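Local coordinates for protein 2-dehydropantoate 2-reductase (Enterococcus faecium DO, PDB 5X20) that probably catalyses the NADPH-dependent reduction of ketopantoate to (R)-pantoate in pantothenate biosynthesis, and binds nicotinamide adenine dinucleotide in a Rossmann-type domain, at residues 105-110 / 182-187; 127-132 / 145-150. All blocks are in the same frame, centred on the assembly; numbering follows the deposited sequence.

Contact 1 (105-110 / 182-187); sequences NGIGHE and YSIYRK. With NAD (nicotinamide-adenine-dinucleotide), chain G; AOT (2-oxidanylidene-2-phenylazanyl-ethanoic acid), chain H; SO4 (sulfate ion), chain O.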
loop_
_atom_site.group_PDB
_atom_site.type_symbol
_atom_site.label_atom_id
_atom_site.label_comp_id
_atom_site.label_asym_id
_atom_site.label_seq_id
_atom_site.Cartn_x
_atom_site.Cartn_y
_atom_site.Cartn_z
ATOM N N ASN A 105 15.233 1.107 16.437
ATOM C CA ASN A 105 13.997 1.763 16.096
ATOM C C ASN A 105 12.824 0.944 16.630
ATOM O O ASN A 105 12.957 -0.255 16.954
ATOM C CB ASN A 105 13.860 1.937 14.587
ATOM C CG ASN A 105 14.696 3.099 14.053
ATOM O OD1 ASN A 105 15.084 4.010 14.798
ATOM N ND2 ASN A 105 14.962 3.074 12.739
ATOM N N GLY A 106 11.677 1.593 16.727
ATOM C CA GLY A 106 10.507 0.931 17.268
ATOM C C GLY A 106 10.291 1.200 18.728
ATOM O O GLY A 106 11.106 1.831 19.411
ATOM N N ILE A 107 9.176 0.683 19.204
ATOM C CA ILE A 107 8.625 1.071 20.489
ATOM C C ILE A 107 8.567 -0.131 21.405
ATOM O O ILE A 107 8.234 -1.209 20.977
ATOM C CB ILE A 107 7.225 1.618 20.237
ATOM C CG1 ILE A 107 7.318 2.952 19.515
ATOM C CG2 ILE A 107 6.442 1.786 21.497
ATOM C CD1 ILE A 107 5.982 3.381 18.913
ATOM N N GLY A 108 8.878 0.068 22.663
ATOM C CA GLY A 108 8.591 -0.906 23.718
ATOM C C GLY A 108 9.662 -1.941 23.991
ATOM O O GLY A 108 9.422 -2.850 24.793
ATOM N N HIS A 109 10.856 -1.793 23.415
ATOM C CA HIS A 109 11.895 -2.812 23.611
ATOM C C HIS A 109 12.321 -3.043 25.061
ATOM O O HIS A 109 12.771 -4.147 25.401
ATOM C CB HIS A 109 13.132 -2.508 22.779
ATOM C CG HIS A 109 12.837 -2.332 21.342
ATOM N ND1 HIS A 109 12.146 -3.279 20.626
ATOM C CD2 HIS A 109 13.064 -1.311 20.488
ATOM C CE1 HIS A 109 12.004 -2.875 19.374
ATOM N NE2 HIS A 109 12.573 -1.693 19.265
ATOM N N GLU A 110 12.200 -2.028 25.897
ATOM C CA GLU A 110 12.455 -2.186 27.354
ATOM C C GLU A 110 11.793 -3.426 27.939
ATOM O O GLU A 110 12.319 -4.054 28.853
ATOM C CB GLU A 110 11.887 -1.032 28.224
ATOM C CG GLU A 110 11.902 0.288 27.592
ATOM C CD GLU A 110 10.708 0.595 26.695
ATOM O OE1 GLU A 110 9.678 1.038 27.200
ATOM O OE2 GLU A 110 10.895 0.505 25.465
ATOM N N TYR A 182 9.237 10.502 24.900
ATOM C CA TYR A 182 8.808 11.511 23.907
ATOM C C TYR A 182 9.678 11.385 22.682
ATOM O O TYR A 182 9.201 11.271 21.543
ATOM C CB TYR A 182 8.962 12.929 24.486
ATOM C CG TYR A 182 8.439 13.992 23.578
ATOM C CD1 TYR A 182 9.177 14.414 22.460
ATOM C CD2 TYR A 182 7.203 14.576 23.808
ATOM C CE1 TYR A 182 8.681 15.373 21.598
ATOM C CE2 TYR A 182 6.705 15.575 22.965
ATOM C CZ TYR A 182 7.417 15.947 21.851
ATOM O OH TYR A 182 6.887 16.888 21.018
ATOM N N SER A 183 10.967 11.340 22.916
ATOM C CA SER A 183 11.913 11.212 21.826
ATOM C C SER A 183 11.753 9.910 20.990
ATOM O O SER A 183 11.875 9.929 19.784
ATOM C CB SER A 183 13.304 11.292 22.407
ATOM O OG SER A 183 14.210 11.062 21.352
ATOM N N ILE A 184 11.451 8.784 21.641
ATOM C CA ILE A 184 11.221 7.504 20.945
ATOM C C ILE A 184 9.942 7.569 20.113
ATOM O O ILE A 184 9.926 7.158 18.997
ATOM C CB ILE A 184 11.243 6.317 21.953
ATOM C CG1 ILE A 184 12.692 6.018 22.298
ATOM C CG2 ILE A 184 10.603 5.069 21.372
ATOM C CD1 ILE A 184 12.926 5.341 23.642
ATOM N N TYR A 185 8.894 8.137 20.653
ATOM C CA TYR A 185 7.663 8.260 19.888
ATOM C C TYR A 185 7.826 9.151 18.684
ATOM O O TYR A 185 7.248 8.897 17.627
ATOM C CB TYR A 185 6.532 8.847 20.771
ATOM C CG TYR A 185 5.695 7.765 21.409
ATOM C CD1 TYR A 185 4.858 6.988 20.640
ATOM C CD2 TYR A 185 5.745 7.523 22.794
ATOM C CE1 TYR A 185 4.063 6.014 21.208
ATOM C CE2 TYR A 185 4.960 6.543 23.386
ATOM C CZ TYR A 185 4.134 5.772 22.576
ATOM O OH TYR A 185 3.312 4.840 23.111
ATOM N N ARG A 186 8.608 10.221 18.858
ATOM C CA ARG A 186 8.768 11.177 17.813
ATOM C C ARG A 186 9.507 10.554 16.649
ATOM O O ARG A 186 9.158 10.765 15.487
ATOM C CB ARG A 186 9.480 12.422 18.354
ATOM C CG ARG A 186 9.853 13.440 17.296
ATOM C CD ARG A 186 10.287 14.711 18.005
ATOM N NE ARG A 186 10.699 15.775 17.086
ATOM C CZ ARG A 186 11.948 15.919 16.623
ATOM N NH1 ARG A 186 12.897 15.078 16.959
ATOM N NH2 ARG A 186 12.241 16.928 15.786
ATOM N N LYS A 187 10.573 9.830 16.960
ATOM C CA LYS A 187 11.327 9.151 15.924
ATOM C C LYS A 187 10.472 8.010 15.329
ATOM O O LYS A 187 10.538 7.740 14.125
ATOM C CB LYS A 187 12.652 8.681 16.491
ATOM C CG LYS A 187 13.425 7.706 15.634
ATOM C CD LYS A 187 14.251 8.251 14.531
ATOM C CE LYS A 187 15.373 7.238 14.308
ATOM N NZ LYS A 187 15.423 6.694 12.961
HETATM P PA NAD G . 20.742 -4.965 9.776
HETATM O O1A NAD G . 19.610 -5.713 9.142
HETATM O O2A NAD G . 21.900 -4.438 8.930
HETATM O O5B NAD G . 21.411 -5.928 10.857
HETATM C C5B NAD G . 20.630 -6.583 11.832
HETATM C C4B NAD G . 21.121 -8.000 12.073
HETATM O O4B NAD G . 20.660 -8.760 10.981
HETATM C C3B NAD G . 22.637 -8.167 12.097
HETATM O O3B NAD G . 22.954 -9.181 13.004
HETATM C C2B NAD G . 22.953 -8.618 10.712
HETATM O O2B NAD G . 24.167 -9.335 10.537
HETATM C C1B NAD G . 21.737 -9.480 10.471
HETATM N N9A NAD G . 21.560 -9.639 9.034
HETATM C C8A NAD G . 21.572 -8.674 8.126
HETATM N N7A NAD G . 21.417 -9.192 6.904
HETATM C C5A NAD G . 21.325 -10.513 7.041
HETATM C C6A NAD G . 21.165 -11.650 6.132
HETATM N N6A NAD G . 21.054 -11.478 4.791
HETATM N N1A NAD G . 21.147 -12.854 6.705
HETATM C C2A NAD G . 21.231 -13.050 8.028
HETATM N N3A NAD G . 21.407 -12.080 8.934
HETATM C C4A NAD G . 21.446 -10.806 8.473
HETATM O O3 NAD G . 19.985 -3.824 10.587
HETATM P PN NAD G . 20.493 -2.342 10.933
HETATM O O1N NAD G . 20.201 -1.522 9.671
HETATM O O2N NAD G . 21.848 -2.266 11.578
HETATM O O5D NAD G . 19.336 -1.911 11.950
HETATM C C5D NAD G . 19.484 -2.178 13.339
HETATM C C4D NAD G . 18.544 -1.305 14.177
HETATM O O4D NAD G . 18.905 0.078 13.980
HETATM C C3D NAD G . 17.136 -1.476 13.642
HETATM O O3D NAD G . 16.169 -1.460 14.673
HETATM C C2D NAD G . 16.962 -0.292 12.695
HETATM O O2D NAD G . 15.597 0.091 12.491
HETATM C C1D NAD G . 17.781 0.762 13.416
HETATM N N1N NAD G . 18.248 1.879 12.608
HETATM C C2N NAD G . 18.841 1.623 11.419
HETATM C C3N NAD G . 19.270 2.698 10.621
HETATM C C7N NAD G . 20.000 2.504 9.310
HETATM O O7N NAD G . 20.348 3.495 8.681
HETATM N N7N NAD G . 20.413 1.300 8.902
HETATM C C4N NAD G . 19.118 4.002 11.130
HETATM C C5N NAD G . 18.546 4.212 12.417
HETATM C C6N NAD G . 18.141 3.147 13.163
HETATM C C1 AOT H . 16.262 7.505 9.470
HETATM N N1 AOT H . 16.001 6.281 9.082
HETATM O O1 AOT H . 15.701 5.416 11.098
HETATM C C2 AOT H . 15.306 8.473 9.264
HETATM O O2 AOT H . 15.472 4.108 8.014
HETATM O O3 AOT H . 15.189 3.040 9.745
HETATM C C8 AOT H . 15.475 4.081 9.198
HETATM C C7 AOT H . 15.759 5.316 9.911
HETATM C C4 AOT H . 15.568 9.769 9.641
HETATM C C6 AOT H . 16.772 10.123 10.209
HETATM C C5 AOT H . 17.702 9.151 10.417
HETATM C C3 AOT H . 17.463 7.850 10.052
HETATM S S SO4 O . 16.300 16.154 15.379
HETATM O O1 SO4 O . 16.719 16.038 13.948
HETATM O O2 SO4 O . 17.495 16.500 16.190
HETATM O O3 SO4 O . 15.215 17.160 15.467
HETATM O O4 SO4 O . 15.784 14.832 15.852
#

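Contact 2 (127-132 / 145-150); sequences TMWTAG and GSVELQ. With NAD (nicotinamide-adenine-dinucleotide), chain G; AOT (2-oxidanylidene-2-phenylazanyl-ethanoic acid), chain H.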
loop_
_atom_site.group_PDB
_atom_site.type_symbol
_atom_site.label_atom_id
_atom_site.label_comp_id
_atom_site.label_asym_id
_atom_site.label_seq_id
_atom_site.Cartn_x
_atom_site.Cartn_y
_atom_site.Cartn_z
ATOM N N THR A 127 18.556 6.812 17.508
ATOM C CA THR A 127 19.653 7.401 16.835
ATOM C C THR A 127 19.214 7.920 15.478
ATOM O O THR A 127 18.299 7.390 14.864
ATOM C CB THR A 127 20.800 6.386 16.689
ATOM O OG1 THR A 127 21.920 7.019 16.078
ATOM C CG2 THR A 127 20.389 5.175 15.850
ATOM N N MET A 128 19.921 8.929 15.008
ATOM C CA MET A 128 19.734 9.498 13.675
ATOM C C MET A 128 20.912 9.177 12.774
ATOM O O MET A 128 20.957 9.618 11.682
ATOM C CB MET A 128 19.606 11.008 13.780
ATOM C CG MET A 128 18.445 11.539 14.620
ATOM S SD MET A 128 16.840 11.134 13.934
ATOM C CE MET A 128 16.622 12.555 12.833
ATOM N N TRP A 129 21.859 8.371 13.240
ATOM C CA TRP A 129 22.875 7.843 12.344
ATOM C C TRP A 129 22.208 6.903 11.324
ATOM O O TRP A 129 21.096 6.395 11.567
ATOM C CB TRP A 129 23.893 7.047 13.107
ATOM C CG TRP A 129 24.832 7.932 13.841
ATOM C CD1 TRP A 129 24.862 8.183 15.201
ATOM C CD2 TRP A 129 25.910 8.733 13.268
ATOM N NE1 TRP A 129 25.871 9.059 15.506
ATOM C CE2 TRP A 129 26.539 9.428 14.386
ATOM C CE3 TRP A 129 26.405 8.930 11.989
ATOM C CZ2 TRP A 129 27.611 10.279 14.206
ATOM C CZ3 TRP A 129 27.482 9.788 11.818
ATOM C CH2 TRP A 129 28.073 10.448 12.901
ATOM N N THR A 130 22.866 6.652 10.189
ATOM C CA THR A 130 22.429 5.727 9.170
ATOM C C THR A 130 23.561 4.795 8.753
ATOM O O THR A 130 24.729 5.054 9.057
ATOM C CB THR A 130 21.966 6.471 7.899
ATOM O OG1 THR A 130 23.065 7.177 7.372
ATOM C CG2 THR A 130 20.859 7.465 8.191
ATOM N N ALA A 131 23.213 3.673 8.143
ATOM C CA ALA A 131 24.221 2.750 7.712
ATOM C C ALA A 131 23.632 1.759 6.737
ATOM O O ALA A 131 22.445 1.518 6.751
ATOM C CB ALA A 131 24.803 2.010 8.919
ATOM N N GLY A 132 24.463 1.158 5.908
ATOM C CA GLY A 132 24.034 0.127 4.990
ATOM C C GLY A 132 24.919 -1.084 5.062
ATOM O O GLY A 132 26.147 -0.992 5.141
ATOM N N GLY A 145 24.885 12.207 12.229
ATOM C CA GLY A 145 23.927 11.589 13.071
ATOM C C GLY A 145 24.032 12.031 14.514
ATOM O O GLY A 145 24.814 12.906 14.860
ATOM N N SER A 146 23.157 11.467 15.333
ATOM C CA SER A 146 23.153 11.737 16.734
ATOM C C SER A 146 22.581 10.531 17.447
ATOM O O SER A 146 22.009 9.642 16.808
ATOM C CB SER A 146 22.335 12.995 17.036
ATOM O OG SER A 146 21.001 12.872 16.558
ATOM N N VAL A 147 22.750 10.541 18.775
ATOM C CA VAL A 147 22.131 9.587 19.657
ATOM C C VAL A 147 21.480 10.332 20.805
ATOM O O VAL A 147 22.018 11.322 21.309
ATOM C CB VAL A 147 23.190 8.620 20.199
ATOM C CG1 VAL A 147 22.606 7.676 21.230
ATOM C CG2 VAL A 147 23.803 7.825 19.059
ATOM N N GLU A 148 20.304 9.863 21.209
ATOM C CA GLU A 148 19.689 10.257 22.466
ATOM C C GLU A 148 19.416 9.044 23.327
ATOM O O GLU A 148 19.037 7.987 22.810
ATOM C CB GLU A 148 18.391 10.989 22.238
ATOM C CG GLU A 148 18.576 12.416 21.765
ATOM C CD GLU A 148 17.317 13.220 21.907
ATOM O OE1 GLU A 148 17.017 14.032 21.042
ATOM O OE2 GLU A 148 16.580 13.064 22.885
ATOM N N LEU A 149 19.620 9.179 24.634
ATOM C CA LEU A 149 19.480 8.060 25.524
ATOM C C LEU A 149 19.124 8.527 26.924
ATOM O O LEU A 149 19.377 9.685 27.320
ATOM C CB LEU A 149 20.765 7.218 25.529
ATOM C CG LEU A 149 22.070 7.821 26.121
ATOM C CD1 LEU A 149 22.148 7.592 27.610
ATOM C CD2 LEU A 149 23.305 7.205 25.476
ATOM N N GLN A 150 18.553 7.601 27.672
ATOM C CA GLN A 150 18.211 7.850 29.044
ATOM C C GLN A 150 18.262 6.562 29.803
ATOM O O GLN A 150 17.960 5.495 29.255
ATOM C CB GLN A 150 16.803 8.438 29.174
ATOM C CG GLN A 150 16.506 8.995 30.573
ATOM C CD GLN A 150 15.115 9.622 30.721
ATOM O OE1 GLN A 150 14.288 9.568 29.825
ATOM N NE2 GLN A 150 14.914 10.335 31.820
HETATM P PA NAD G . 20.742 -4.965 9.776
HETATM O O1A NAD G . 19.610 -5.713 9.142
HETATM O O2A NAD G . 21.900 -4.438 8.930
HETATM O O5B NAD G . 21.411 -5.928 10.857
HETATM C C5B NAD G . 20.630 -6.583 11.832
HETATM C C4B NAD G . 21.121 -8.000 12.073
HETATM O O4B NAD G . 20.660 -8.760 10.981
HETATM C C3B NAD G . 22.637 -8.167 12.097
HETATM O O3B NAD G . 22.954 -9.181 13.004
HETATM C C2B NAD G . 22.953 -8.618 10.712
HETATM O O2B NAD G . 24.167 -9.335 10.537
HETATM C C1B NAD G . 21.737 -9.480 10.471
HETATM N N9A NAD G . 21.560 -9.639 9.034
HETATM C C8A NAD G . 21.572 -8.674 8.126
HETATM N N7A NAD G . 21.417 -9.192 6.904
HETATM C C5A NAD G . 21.325 -10.513 7.041
HETATM C C6A NAD G . 21.165 -11.650 6.132
HETATM N N6A NAD G . 21.054 -11.478 4.791
HETATM N N1A NAD G . 21.147 -12.854 6.705
HETATM C C2A NAD G . 21.231 -13.050 8.028
HETATM N N3A NAD G . 21.407 -12.080 8.934
HETATM C C4A NAD G . 21.446 -10.806 8.473
HETATM O O3 NAD G . 19.985 -3.824 10.587
HETATM P PN NAD G . 20.493 -2.342 10.933
HETATM O O1N NAD G . 20.201 -1.522 9.671
HETATM O O2N NAD G . 21.848 -2.266 11.578
HETATM O O5D NAD G . 19.336 -1.911 11.950
HETATM C C5D NAD G . 19.484 -2.178 13.339
HETATM C C4D NAD G . 18.544 -1.305 14.177
HETATM O O4D NAD G . 18.905 0.078 13.980
HETATM C C3D NAD G . 17.136 -1.476 13.642
HETATM O O3D NAD G . 16.169 -1.460 14.673
HETATM C C2D NAD G . 16.962 -0.292 12.695
HETATM O O2D NAD G . 15.597 0.091 12.491
HETATM C C1D NAD G . 17.781 0.762 13.416
HETATM N N1N NAD G . 18.248 1.879 12.608
HETATM C C2N NAD G . 18.841 1.623 11.419
HETATM C C3N NAD G . 19.270 2.698 10.621
HETATM C C7N NAD G . 20.000 2.504 9.310
HETATM O O7N NAD G . 20.348 3.495 8.681
HETATM N N7N NAD G . 20.413 1.300 8.902
HETATM C C4N NAD G . 19.118 4.002 11.130
HETATM C C5N NAD G . 18.546 4.212 12.417
HETATM C C6N NAD G . 18.141 3.147 13.163
HETATM C C1 AOT H . 16.262 7.505 9.470
HETATM N N1 AOT H . 16.001 6.281 9.082
HETATM O O1 AOT H . 15.701 5.416 11.098
HETATM C C2 AOT H . 15.306 8.473 9.264
HETATM O O2 AOT H . 15.472 4.108 8.014
HETATM O O3 AOT H . 15.189 3.040 9.745
HETATM C C8 AOT H . 15.475 4.081 9.198
HETATM C C7 AOT H . 15.759 5.316 9.911
HETATM C C4 AOT H . 15.568 9.769 9.641
HETATM C C6 AOT H . 16.772 10.123 10.209
HETATM C C5 AOT H . 17.702 9.151 10.417
HETATM C C3 AOT H . 17.463 7.850 10.052
#

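Contact 1 (105-110 / 182-187)
N105, which faces K187 across the contact, has its carbonyl oxygen held by H109: NE2, its partner lying in the imidazole plane, donates to N105 O at 2.7 Å with an angle of 173° at the hydrogen, although the donor stands above the carbonyl plane. This second-shell bond supports the N105 backbone at the cleft where the Rossmann-type nucleotide domain faces helix 180-201 of the C-terminal helical domain.

The side-chain amide of N105 is the less certain end. OD1 receives a weak hydrogen bond of 3.3 Å from K187 NZ and ND2 of N105 donates to O1 of the bound oxanilate (AOT) at 3.0 Å, but both bonds are less sure because K187 NZ and AOT O1 are modelled too close together. With CG anti to its own carbonyl carbon (chi1 -78°), the N105 amide is carried past the cofactor ribose, and CG lies 3.6 Å from C6N of the NAD nicotinamide ring. The backbone N of N105 adds a bond of 3.3 Å to the ribose hydroxyl O3D of NAD, so one asparagine touches cofactor, ligand and lysine together. The K187 and N105 side chains cross at about a right angle, the lysine chain bent at chi2 and chi4; N191, one helical turn on, is a further weak partner of NZ and also binds AOT.

Farther from the ligands the contact turns apolar. I184 CG2 rests 3.8 Å from the carbonyl oxygen of G106, and the I107 branch passes on toward Y185, whose hydroxyl is hydrogen-bonded to E232. Helix 278-288 also packs on both I107 and Y185. There the I107 methyl CD1 approaches the phenol ring obliquely, 4.0 Å from Y185 CE1.

Contact 2 (127-132 / 145-150)
Polar bonds between T127, M128 and S146 converge on one carbonyl where strand 122-127 leaves the Rossmann-type sheet beside its antiparallel neighbour 147-151. S146 O accepts from T127 OG1 at 2.7 Å and from the backbone N of M128 at 2.8 Å, the two donors arriving from opposite faces of the carbonyl plane. T127 OG1 lies anti to its backbone N (chi1 -177°), which also lets it accept from W129 N in an ST turn. The last regular pairing is T127 with V147, an antiparallel non-hydrogen-bonded pair.

Aromatic packing takes over beyond it. G145 CA sits over the face of the W129 indole, 3.6 Å from the centroid of the five-membered ring, a CH-pi contact, and S146 N lies over the same face nearer the rim. W129 NE1 is hydrogen-bonded to L172 O. V147 CG2 meets the indole edge instead.

Ligand contacts belong to the loop that follows. A131 binds the NAD carboxamide with both backbone groups, its N donating to O7N and its O accepting from N7N, while the bent M128 chain brings CE to 3.6 Å from C6 of the AOT phenyl ring.

How the contacts relate
Both contacts border the same cleft and touch both NAD and AOT, but they join different parts of the fold. Contact 1 is the more fully buried and bridges the nucleotide domain to the C-terminal helices, pairing a small polar centre at the ligands with an apolar patch behind it. Contact 2, only partly buried, stays within the nucleotide domain: the end of one strand and the loop after it, against the start of its antiparallel neighbour, held by one backbone carbonyl that takes a hydroxyl and an amide, and by an indole face; its hydrogen bonds to the cofactor are made by main-chain atoms. The contacts meet directly, K187 CE lying 3.0 Å from T127 O and K187 CD packing on M128 SD.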